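Long-range contacts in dipeptide Epimerase (Enterococcus faecalis V583, PDB 3K1G), which belongs to the mandelate racemase/muconate lactonizing enzyme family of the enolase superfamily and binds serine and tyrosine between its capping and barrel domains: residues E17-A22 and K159-T164; I290-E295 and D318-F323; R221-L226 and V253-V258; G285-I290 and N313-D318. All coordinates share one frame; numbering follows the deposited sequence.

Interaction 1. Residues E17-A22 and K159-T164; sequences ETFTIA and KIKVGT. With TYR (tyrosine), chain J; SER (serine), chain I.
Ile-21 and Lys-161 lie side by side and point the same way, the CG2 methyl of the isoleucine resting 3.6 Å from CE of the lysine. The lysine's aliphatic chain bends at its second torsion (chi2 -73°), which carries CG, CD and CE past that methyl and delivers NZ to the bound ligands. There NZ makes weak hydrogen bonds to OXT of the tyrosine at 3.1 Å and to O of the serine. Its strongest partner is Asp-189, and Asn-191 also accepts from it. Phe-19 touches the same ligands: TYR CD1 lies at its ring edge, 3.6 Å from CE2, while Ile-21 CD1 packs against CD1 of that ligand ring at the same distance. Lys-159, its chain extended, gives a shorter bond, 2.8 Å from NZ to TYR O. Farther out, Ala-22 CB packs on Gly-163 CA, and a water accepts from Ala-22 N near Val-162 O. The contact is one wall of the ligand pocket at the domain interface expected of this family, with a magnesium ion close to Lys-161. Strand 18-21 bonds to strand 24-38; its direction differs by 75° from that of strand 159-161, which runs in the barrel sheet between strands 128-135 and 185-189.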
# COMPACT_ATOMS: atom_id res chain seq x y z
N GLU A 17 1.26 6.48 17.84
CA GLU A 17 -0.09 6.37 18.40
C GLU A 17 -0.62 5.01 17.98
O GLU A 17 -0.19 4.46 16.96
CB GLU A 17 -1.02 7.45 17.82
CG GLU A 17 -0.48 8.87 17.88
CD GLU A 17 -1.30 9.84 17.04
OE1 GLU A 17 -1.42 9.63 15.81
OE2 GLU A 17 -1.84 10.83 17.60
N THR A 18 -1.55 4.46 18.75
CA THR A 18 -2.13 3.17 18.41
C THR A 18 -3.14 3.39 17.27
O THR A 18 -4.10 4.14 17.41
CB THR A 18 -2.84 2.51 19.62
OG1 THR A 18 -3.86 3.38 20.12
CG2 THR A 18 -1.83 2.24 20.73
N PHE A 19 -2.90 2.73 16.15
CA PHE A 19 -3.76 2.85 14.97
C PHE A 19 -4.88 1.82 15.05
O PHE A 19 -4.66 0.69 15.48
CB PHE A 19 -2.91 2.63 13.72
CG PHE A 19 -3.63 2.90 12.43
CD1 PHE A 19 -4.17 4.15 12.16
CD2 PHE A 19 -3.75 1.90 11.46
CE1 PHE A 19 -4.81 4.41 10.95
CE2 PHE A 19 -4.39 2.15 10.25
CZ PHE A 19 -4.93 3.41 9.99
N THR A 20 -6.09 2.22 14.65
CA THR A 20 -7.24 1.32 14.70
C THR A 20 -8.13 1.37 13.46
O THR A 20 -8.49 2.45 12.98
CB THR A 20 -8.12 1.63 15.94
OG1 THR A 20 -7.31 1.65 17.12
CG2 THR A 20 -9.21 0.58 16.10
N ILE A 21 -8.50 0.20 12.96
CA ILE A 21 -9.38 0.09 11.80
C ILE A 21 -10.45 -0.95 12.09
O ILE A 21 -10.44 -1.58 13.15
CB ILE A 21 -8.60 -0.32 10.52
CG1 ILE A 21 -8.02 -1.73 10.66
CG2 ILE A 21 -7.49 0.69 10.26
CD1 ILE A 21 -7.52 -2.31 9.35
N ALA A 22 -11.37 -1.15 11.16
CA ALA A 22 -12.46 -2.10 11.36
C ALA A 22 -11.99 -3.53 11.64
O ALA A 22 -12.66 -4.27 12.36
CB ALA A 22 -13.39 -2.09 10.17
N LYS A 159 -7.78 10.18 4.39
CA LYS A 159 -8.37 8.85 4.34
C LYS A 159 -9.00 8.68 5.72
O LYS A 159 -8.33 8.82 6.74
CB LYS A 159 -7.29 7.78 4.09
CG LYS A 159 -7.86 6.37 3.93
CD LYS A 159 -6.82 5.40 3.38
CE LYS A 159 -7.41 4.01 3.19
NZ LYS A 159 -6.46 3.08 2.52
N ILE A 160 -10.29 8.40 5.75
CA ILE A 160 -11.02 8.25 7.00
C ILE A 160 -11.53 6.83 7.20
O ILE A 160 -12.30 6.33 6.39
CB ILE A 160 -12.21 9.22 7.04
CG1 ILE A 160 -11.71 10.66 6.85
CG2 ILE A 160 -12.97 9.07 8.36
CD1 ILE A 160 -12.81 11.67 6.62
N LYS A 161 -11.11 6.21 8.30
CA LYS A 161 -11.52 4.85 8.61
C LYS A 161 -12.87 4.82 9.33
O LYS A 161 -13.17 5.69 10.15
CB LYS A 161 -10.46 4.16 9.48
CG LYS A 161 -9.13 3.91 8.77
CD LYS A 161 -9.28 2.76 7.78
CE LYS A 161 -7.95 2.41 7.12
NZ LYS A 161 -8.09 1.25 6.20
N VAL A 162 -13.67 3.81 9.02
CA VAL A 162 -14.99 3.65 9.62
C VAL A 162 -15.29 2.16 9.63
O VAL A 162 -14.62 1.39 8.93
CB VAL A 162 -16.09 4.37 8.79
CG1 VAL A 162 -15.80 5.86 8.71
CG2 VAL A 162 -16.16 3.78 7.39
N GLY A 163 -16.28 1.75 10.41
CA GLY A 163 -16.63 0.34 10.46
C GLY A 163 -17.26 -0.18 11.74
O GLY A 163 -17.43 -1.39 11.89
N THR A 164 -17.61 0.71 12.67
CA THR A 164 -18.24 0.30 13.93
C THR A 164 -19.75 0.17 13.78
O THR A 164 -20.42 -0.46 14.61
CB THR A 164 -17.98 1.31 15.05
OG1 THR A 164 -18.55 2.57 14.69
CG2 THR A 164 -16.49 1.48 15.29
N TYR J . -3.61 0.36 5.12
CA TYR J . -4.65 -0.67 5.15
C TYR J . -5.82 -0.34 4.22
O TYR J . -5.65 0.56 3.36
CB TYR J . -5.18 -0.86 6.57
CG TYR J . -4.19 -1.52 7.52
CD1 TYR J . -4.18 -1.19 8.87
CD2 TYR J . -3.28 -2.47 7.06
CE1 TYR J . -3.28 -1.78 9.75
CE2 TYR J . -2.37 -3.07 7.93
CZ TYR J . -2.38 -2.72 9.28
OH TYR J . -1.48 -3.28 10.15
OXT TYR J . -6.87 -0.99 4.36
N SER I . -3.11 4.03 5.30
CA SER I . -2.68 2.60 5.30
C SER I . -3.87 1.64 5.38
O SER I . -5.00 2.05 5.66
CB SER I . -1.72 2.34 6.46
OG SER I . -2.22 2.85 7.68
O HOH W 1 -11.65 0.62 8.79

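Interaction 2. Residues I290-E295 and D318-F323; sequences IGCMAE and DLDATF. With TYR (tyrosine), chain J; SER (serine), chain I.
Cys-292 reaches across to the 318-323 loop, and its side chain can be followed atom by atom. CB lies 4.0 Å from Asp-318 O and 4.4 Å from the CD2 methyl of Leu-319. With chi1 at 62°, SG sits between the backbone N and the carbonyl carbon of its own residue and is turned into the neighbouring loop. There the sulfur meets three groups: Asp-318 O at 3.3 Å, OD1 of Asp-320 at 3.5 Å and the CB methyl of Ala-321. Where the loops begin, the Asp-318 N-H donates to Ile-290 O over 2.9 Å, and Leu-319 crosses Ile-290 at a slant, its CG against the isoleucine CG2. Ala-321 also sets its methyl against Met-293 O.

Both loops leave the C-terminal ends of adjacent parallel strands, 287-290 and 314-317, the end of a TIM-type barrel where enolase-superfamily members hold their ligands. From one side Asp-318 and Asp-320 converge on the serine ammonium: SER N donates to Asp-318 OD2 at 2.9 Å and to Asp-320 OD1 at 3.0 Å, with weaker bonds to their other oxygens. Lys-159 pairs with Asp-318, and Thr-134 OG1 is hydrogen-bonded to OD2 of Asp-320, so each carboxylate has a second anchor. From the other loop, Cys-292 O accepts from TYR N, Ala-294 CB packs against the tyrosine ring, and Glu-295 OE1 takes the phenol hydroxyl at 2.6 Å. A water donates to both Asp-318 OD2 and TYR O while accepting from Cys-292 N; another joins Ala-294 O to Ala-321 O.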
# COMPACT_ATOMS: atom_id res chain seq x y z
N ILE A 290 -2.11 3.46 -4.90
CA ILE A 290 -1.07 2.64 -4.29
C ILE A 290 -1.18 2.81 -2.77
O ILE A 290 -1.06 3.93 -2.26
CB ILE A 290 0.35 3.08 -4.77
CG1 ILE A 290 1.42 2.18 -4.15
CG2 ILE A 290 0.63 4.51 -4.37
CD1 ILE A 290 1.73 0.93 -4.95
N GLY A 291 -1.42 1.71 -2.07
CA GLY A 291 -1.54 1.76 -0.62
C GLY A 291 -0.36 1.16 0.13
O GLY A 291 0.72 0.94 -0.45
N CYS A 292 -0.56 0.91 1.42
CA CYS A 292 0.49 0.34 2.25
C CYS A 292 -0.11 -0.35 3.47
O CYS A 292 -1.29 -0.21 3.74
CB CYS A 292 1.47 1.44 2.70
SG CYS A 292 0.78 2.79 3.75
N MET A 293 0.72 -1.12 4.17
CA MET A 293 0.29 -1.81 5.38
C MET A 293 0.83 -0.91 6.48
O MET A 293 1.81 -0.21 6.27
CB MET A 293 0.93 -3.19 5.50
CG MET A 293 0.61 -4.15 4.37
SD MET A 293 -1.13 -4.56 4.30
CE MET A 293 -1.08 -6.35 4.22
N ALA A 294 0.18 -0.91 7.65
CA ALA A 294 0.63 -0.09 8.76
C ALA A 294 2.00 -0.53 9.28
O ALA A 294 2.77 0.29 9.79
CB ALA A 294 -0.41 -0.13 9.89
N GLU A 295 2.31 -1.82 9.13
CA GLU A 295 3.58 -2.37 9.60
C GLU A 295 4.82 -2.09 8.75
O GLU A 295 5.94 -2.23 9.24
CB GLU A 295 3.48 -3.89 9.77
CG GLU A 295 2.38 -4.35 10.70
CD GLU A 295 1.16 -4.81 9.94
OE1 GLU A 295 0.73 -4.09 9.01
OE2 GLU A 295 0.63 -5.90 10.27
N ASP A 318 -1.71 6.44 -1.03
CA ASP A 318 -1.96 6.33 0.41
C ASP A 318 -0.70 5.68 0.98
O ASP A 318 -0.71 4.52 1.38
CB ASP A 318 -3.20 5.46 0.67
CG ASP A 318 -3.46 5.25 2.15
OD1 ASP A 318 -3.11 6.15 2.95
OD2 ASP A 318 -4.02 4.19 2.51
N LEU A 319 0.38 6.45 0.99
CA LEU A 319 1.68 6.03 1.48
C LEU A 319 2.02 6.87 2.70
O LEU A 319 2.84 7.78 2.64
CB LEU A 319 2.74 6.24 0.39
CG LEU A 319 2.47 5.53 -0.94
CD1 LEU A 319 3.55 5.87 -1.95
CD2 LEU A 319 2.41 4.03 -0.70
N ASP A 320 1.37 6.54 3.82
CA ASP A 320 1.53 7.27 5.07
C ASP A 320 2.08 6.43 6.22
O ASP A 320 2.03 6.86 7.38
CB ASP A 320 0.17 7.84 5.47
CG ASP A 320 -0.88 6.76 5.62
OD1 ASP A 320 -0.63 5.63 5.15
OD2 ASP A 320 -1.96 7.05 6.18
N ALA A 321 2.60 5.25 5.92
CA ALA A 321 3.12 4.38 6.97
C ALA A 321 4.28 5.01 7.76
O ALA A 321 4.35 4.86 8.98
CB ALA A 321 3.56 3.04 6.37
N THR A 322 5.16 5.74 7.08
CA THR A 322 6.30 6.34 7.77
C THR A 322 5.95 7.55 8.64
O THR A 322 6.79 8.02 9.41
CB THR A 322 7.39 6.81 6.78
OG1 THR A 322 6.94 7.99 6.12
CG2 THR A 322 7.68 5.72 5.75
N PHE A 323 4.72 8.04 8.52
CA PHE A 323 4.29 9.20 9.31
C PHE A 323 4.03 8.84 10.76
O PHE A 323 4.08 9.70 11.64
CB PHE A 323 3.01 9.81 8.71
CG PHE A 323 3.15 10.26 7.27
CD1 PHE A 323 4.40 10.60 6.75
CD2 PHE A 323 2.03 10.36 6.46
CE1 PHE A 323 4.52 11.05 5.44
CE2 PHE A 323 2.14 10.81 5.14
CZ PHE A 323 3.39 11.16 4.63
N TYR J . -3.61 0.36 5.12
CA TYR J . -4.65 -0.67 5.15
C TYR J . -5.82 -0.34 4.22
O TYR J . -5.65 0.56 3.36
CB TYR J . -5.18 -0.86 6.57
CG TYR J . -4.19 -1.52 7.52
CD1 TYR J . -4.18 -1.19 8.87
CD2 TYR J . -3.28 -2.47 7.06
CE1 TYR J . -3.28 -1.78 9.75
CE2 TYR J . -2.37 -3.07 7.93
CZ TYR J . -2.38 -2.72 9.28
OH TYR J . -1.48 -3.28 10.15
OXT TYR J . -6.87 -0.99 4.36
N SER I . -3.11 4.03 5.30
CA SER I . -2.68 2.60 5.30
C SER I . -3.87 1.64 5.38
O SER I . -5.00 2.05 5.66
CB SER I . -1.72 2.34 6.46
OG SER I . -2.22 2.85 7.68
O HOH W 2 -3.70 1.42 1.75
O HOH W 3 2.50 3.22 10.26

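Interaction 3. Residues R221-L226 and V253-V258; sequences RDLEGL and VKKGTV
Across this contact the backbones come closest at Leu-226 and Thr-257, whose CA atoms are 6.3 Å apart, where the first turn of helix 223-230 faces the chain just beyond helix 246-255. Leu-226 carries the packing. Its CG stands anti to the backbone N (chi1 -177°), which sends the branch into the angle between two residues: CG lies 3.7 Å from the CG2 methyl of Thr-257, the two side chains crossing near a right angle, and CD2 lies 3.5 Å from Val-258 CG1, met at a slant. Each helix end here has a recognised motif. Asp-222 is the N-cap of helix 223-230, its OD1 accepting from Gly-225 N at 3.1 Å, from above the carboxylate plane. Gly-256, with positive phi, is the C' residue of a Schellman motif closing helix 246-255, so the chain turns towards strand 260-263 of the TIM-type barrel. The methyl of Thr-257 also touches Leu-223 O. At the solvent-facing margin, Leu-223 CD2 meets the aliphatic CE of Lys-255 at 4.4 Å. Leu-226 also touches Ile-237 of strand 236-239, and Val-258 touches Ala-239.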
# COMPACT_ATOMS: atom_id res chain seq x y z
N ARG A 221 -14.59 -11.40 0.12
CA ARG A 221 -15.02 -12.54 -0.68
C ARG A 221 -16.41 -12.40 -1.28
O ARG A 221 -16.79 -13.19 -2.14
CB ARG A 221 -14.93 -13.80 0.17
CG ARG A 221 -13.49 -14.15 0.55
CD ARG A 221 -12.89 -15.15 -0.42
NE ARG A 221 -13.31 -16.51 -0.10
CZ ARG A 221 -12.99 -17.58 -0.81
NH1 ARG A 221 -13.43 -18.78 -0.43
NH2 ARG A 221 -12.25 -17.47 -1.91
N ASP A 222 -17.16 -11.39 -0.83
CA ASP A 222 -18.51 -11.17 -1.35
C ASP A 222 -18.46 -10.28 -2.59
O ASP A 222 -18.86 -9.11 -2.54
CB ASP A 222 -19.39 -10.54 -0.26
CG ASP A 222 -20.79 -10.24 -0.74
OD1 ASP A 222 -21.36 -11.03 -1.53
OD2 ASP A 222 -21.34 -9.20 -0.32
N LEU A 223 -17.96 -10.83 -3.69
CA LEU A 223 -17.84 -10.07 -4.93
C LEU A 223 -19.18 -9.62 -5.50
O LEU A 223 -19.31 -8.48 -5.94
CB LEU A 223 -17.07 -10.89 -5.97
CG LEU A 223 -15.58 -10.57 -6.12
CD1 LEU A 223 -14.95 -10.21 -4.79
CD2 LEU A 223 -14.88 -11.77 -6.75
N GLU A 224 -20.17 -10.51 -5.48
CA GLU A 224 -21.49 -10.13 -5.98
C GLU A 224 -21.99 -8.94 -5.18
O GLU A 224 -22.53 -7.99 -5.73
CB GLU A 224 -22.47 -11.29 -5.85
CG GLU A 224 -21.96 -12.60 -6.42
CD GLU A 224 -23.03 -13.67 -6.49
OE1 GLU A 224 -23.89 -13.72 -5.57
OE2 GLU A 224 -23.00 -14.47 -7.45
N GLY A 225 -21.77 -9.00 -3.86
CA GLY A 225 -22.20 -7.92 -3.00
C GLY A 225 -21.48 -6.61 -3.26
O GLY A 225 -22.10 -5.54 -3.21
N LEU A 226 -20.18 -6.68 -3.53
CA LEU A 226 -19.37 -5.49 -3.79
C LEU A 226 -19.84 -4.79 -5.07
O LEU A 226 -19.92 -3.56 -5.13
CB LEU A 226 -17.89 -5.87 -3.92
CG LEU A 226 -16.88 -4.74 -4.11
CD1 LEU A 226 -17.05 -3.71 -3.02
CD2 LEU A 226 -15.46 -5.30 -4.10
N VAL A 253 -12.18 -6.76 -13.11
CA VAL A 253 -12.46 -6.02 -14.34
C VAL A 253 -13.45 -6.83 -15.17
O VAL A 253 -14.34 -6.27 -15.80
CB VAL A 253 -11.17 -5.77 -15.18
CG1 VAL A 253 -10.12 -5.10 -14.34
CG2 VAL A 253 -10.65 -7.05 -15.74
N LYS A 254 -13.32 -8.15 -15.16
CA LYS A 254 -14.23 -8.97 -15.92
C LYS A 254 -15.67 -8.79 -15.46
O LYS A 254 -16.56 -8.52 -16.27
CB LYS A 254 -13.87 -10.45 -15.83
CG LYS A 254 -14.85 -11.32 -16.60
CD LYS A 254 -14.42 -12.77 -16.71
CE LYS A 254 -15.35 -13.51 -17.66
NZ LYS A 254 -14.91 -14.91 -17.92
N LYS A 255 -15.90 -8.93 -14.16
CA LYS A 255 -17.24 -8.79 -13.59
C LYS A 255 -17.67 -7.33 -13.46
O LYS A 255 -18.85 -7.06 -13.23
CB LYS A 255 -17.31 -9.44 -12.21
CG LYS A 255 -17.01 -10.92 -12.15
CD LYS A 255 -17.00 -11.40 -10.70
CE LYS A 255 -16.66 -12.87 -10.58
NZ LYS A 255 -17.55 -13.68 -11.45
N GLY A 256 -16.73 -6.41 -13.58
CA GLY A 256 -17.04 -4.99 -13.45
C GLY A 256 -17.49 -4.72 -12.02
O GLY A 256 -18.45 -3.98 -11.78
N THR A 257 -16.76 -5.31 -11.08
CA THR A 257 -17.05 -5.22 -9.65
C THR A 257 -16.86 -3.87 -8.95
O THR A 257 -17.63 -3.54 -8.05
CB THR A 257 -16.22 -6.26 -8.88
OG1 THR A 257 -16.38 -7.55 -9.50
CG2 THR A 257 -16.68 -6.34 -7.43
N VAL A 258 -15.84 -3.13 -9.34
CA VAL A 258 -15.55 -1.84 -8.72
C VAL A 258 -15.15 -0.79 -9.75
O VAL A 258 -15.10 -1.07 -10.95
CB VAL A 258 -14.42 -1.94 -7.67
CG1 VAL A 258 -14.85 -2.83 -6.52
CG2 VAL A 258 -13.15 -2.48 -8.32
O HOH W 4 -18.37 -8.91 -8.78

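Interaction 4. Residues G285-I290 and N313-D318; sequences GIECMI and NITRAD. With SER (serine), chain I.
Met-289 and Arg-316 cross at about a right angle on one face of a parallel strand pair, CG of the methionine 3.6 Å from CB of the arginine. Farther along, Met-289 SD lies against Asp-318 CB, the two side chains meeting at a slant. The opposite face is apolar: Ile-290 CB packs on the CG2 methyl of Ile-314 at 3.8 Å, Ile-290 CG2 meets Ala-317 CB, and helix 298-310 lies over Ile-290 and Ile-314. This is the beta-alpha-beta crossover of strand 287-290, helix 298-310 and strand 314-317, one unit of the barrel. A beta bulge shifts the register by one residue between the Cys-288/Ile-314 and Met-289/Arg-316 pairs, and backbone bonds such as Cys-288 N to Asn-313 O and Ile-290 N to Arg-316 O hold on either side of it.

At the N-terminal end the polar groups are turned sharply against one another. The Glu-287 carboxylate and Asn-313 amide planes stand 88° apart. A chi1 near trans (-167°) swings the Asn-313 amide to the Ile-286 carbonyl, where ND2 donates to Ile-286 O at 3.0 Å, the acceptor lying in the amide plane. Glu-287 crosses Thr-315 squarely, and the threonine hydroxyl donates to OE1 at 2.7 Å from well above the carboxylate plane.

Arg-316 NH1 is 3.7 Å from that same OE1, a long salt bridge in which no N-H points at the oxygen. A water in the guanidinium plane joins NH1 to Thr-315 OG1, and NE pairs with Glu-212. The attraction of Glu-287 for Arg-316 is therefore probably electrostatic: Glu-287 takes its directional bond from Thr-315, and Arg-316 has the water and Glu-212.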
# COMPACT_ATOMS: atom_id res chain seq x y z
N GLY A 285 -9.65 0.53 -18.13
CA GLY A 285 -10.18 1.85 -17.81
C GLY A 285 -10.41 2.09 -16.32
O GLY A 285 -11.18 2.97 -15.93
N ILE A 286 -9.73 1.31 -15.49
CA ILE A 286 -9.85 1.43 -14.04
C ILE A 286 -8.55 2.02 -13.51
O ILE A 286 -7.48 1.48 -13.77
CB ILE A 286 -10.06 0.03 -13.38
CG1 ILE A 286 -11.43 -0.52 -13.78
CG2 ILE A 286 -9.94 0.13 -11.86
CD1 ILE A 286 -11.64 -1.98 -13.39
N GLU A 287 -8.64 3.14 -12.79
CA GLU A 287 -7.44 3.75 -12.23
C GLU A 287 -7.05 2.97 -10.99
O GLU A 287 -7.83 2.17 -10.48
CB GLU A 287 -7.69 5.21 -11.86
CG GLU A 287 -8.24 6.06 -13.00
CD GLU A 287 -8.05 7.55 -12.75
OE1 GLU A 287 -8.10 7.96 -11.56
OE2 GLU A 287 -7.87 8.31 -13.72
N CYS A 288 -5.83 3.20 -10.50
CA CYS A 288 -5.33 2.50 -9.33
C CYS A 288 -4.77 3.47 -8.30
O CYS A 288 -4.28 4.54 -8.65
CB CYS A 288 -4.21 1.52 -9.72
SG CYS A 288 -4.70 0.15 -10.81
N MET A 289 -4.86 3.08 -7.03
CA MET A 289 -4.28 3.86 -5.95
C MET A 289 -3.24 2.93 -5.34
O MET A 289 -3.46 1.72 -5.29
CB MET A 289 -5.33 4.23 -4.88
CG MET A 289 -4.72 4.89 -3.62
SD MET A 289 -5.90 5.59 -2.40
CE MET A 289 -6.45 4.07 -1.55
N ILE A 290 -2.11 3.46 -4.90
CA ILE A 290 -1.07 2.64 -4.29
C ILE A 290 -1.18 2.81 -2.77
O ILE A 290 -1.06 3.93 -2.26
CB ILE A 290 0.35 3.08 -4.77
CG1 ILE A 290 1.42 2.18 -4.15
CG2 ILE A 290 0.63 4.51 -4.37
CD1 ILE A 290 1.73 0.93 -4.95
N ASN A 313 -1.29 5.51 -14.59
CA ASN A 313 -2.57 5.04 -14.11
C ASN A 313 -2.68 4.89 -12.59
O ASN A 313 -3.75 4.57 -12.08
CB ASN A 313 -2.93 3.72 -14.79
CG ASN A 313 -4.38 3.33 -14.58
OD1 ASN A 313 -5.30 4.08 -14.93
ND2 ASN A 313 -4.60 2.15 -14.01
N ILE A 314 -1.58 5.08 -11.88
CA ILE A 314 -1.63 5.02 -10.42
C ILE A 314 -1.82 6.51 -10.10
O ILE A 314 -0.86 7.26 -9.93
CB ILE A 314 -0.33 4.46 -9.79
CG1 ILE A 314 -0.06 3.05 -10.32
CG2 ILE A 314 -0.49 4.39 -8.28
CD1 ILE A 314 1.13 2.36 -9.71
N THR A 315 -3.09 6.90 -10.04
CA THR A 315 -3.51 8.27 -9.84
C THR A 315 -3.70 8.77 -8.41
O THR A 315 -3.78 9.98 -8.19
CB THR A 315 -4.80 8.50 -10.61
OG1 THR A 315 -5.80 7.58 -10.14
CG2 THR A 315 -4.58 8.22 -12.09
N ARG A 316 -3.76 7.85 -7.45
CA ARG A 316 -3.94 8.21 -6.05
C ARG A 316 -2.90 7.50 -5.20
O ARG A 316 -2.41 6.43 -5.57
CB ARG A 316 -5.34 7.81 -5.57
CG ARG A 316 -6.47 8.57 -6.22
CD ARG A 316 -7.81 8.03 -5.73
NE ARG A 316 -8.95 8.79 -6.24
CZ ARG A 316 -9.63 8.50 -7.35
NH1 ARG A 316 -9.31 7.45 -8.09
NH2 ARG A 316 -10.68 9.25 -7.70
N ALA A 317 -2.55 8.08 -4.06
CA ALA A 317 -1.56 7.47 -3.19
C ALA A 317 -1.91 7.55 -1.71
O ALA A 317 -2.36 8.59 -1.22
CB ALA A 317 -0.21 8.12 -3.42
N ASP A 318 -1.71 6.44 -1.03
CA ASP A 318 -1.96 6.33 0.41
C ASP A 318 -0.70 5.68 0.98
O ASP A 318 -0.71 4.52 1.38
CB ASP A 318 -3.20 5.46 0.67
CG ASP A 318 -3.46 5.25 2.15
OD1 ASP A 318 -3.11 6.15 2.95
OD2 ASP A 318 -4.02 4.19 2.51
N SER I . -3.11 4.03 5.30
CA SER I . -2.68 2.60 5.30
C SER I . -3.87 1.64 5.38
O SER I . -5.00 2.05 5.66
CB SER I . -1.72 2.34 6.46
OG SER I . -2.22 2.85 7.68
O HOH W 5 -6.89 5.98 -8.21

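In the fold
From the N terminus, interaction 1 closes a loop of 136 residues, bringing the end of strand 3-21 of the capping domain against strand 157-161 of the barrel. Interaction 3 follows in series, closing 26 residues and joining two helix ends on the barrel's outer side. Interactions 4 and 2 come last, each closing 22 residues; they cross in sequence, sharing Ile-290 and Asp-318, and carry one strand pair onward into its ligand-binding loops. Interactions 1 and 2 meet through the Lys-159 to Asp-318 salt bridge and by Phe-19 against Ala-294, with both ligands between them. Interaction 3 reaches interaction 4 through Val-253 and Ile-286, but its nearest atoms remain about 13 Å from interactions 1 and 2.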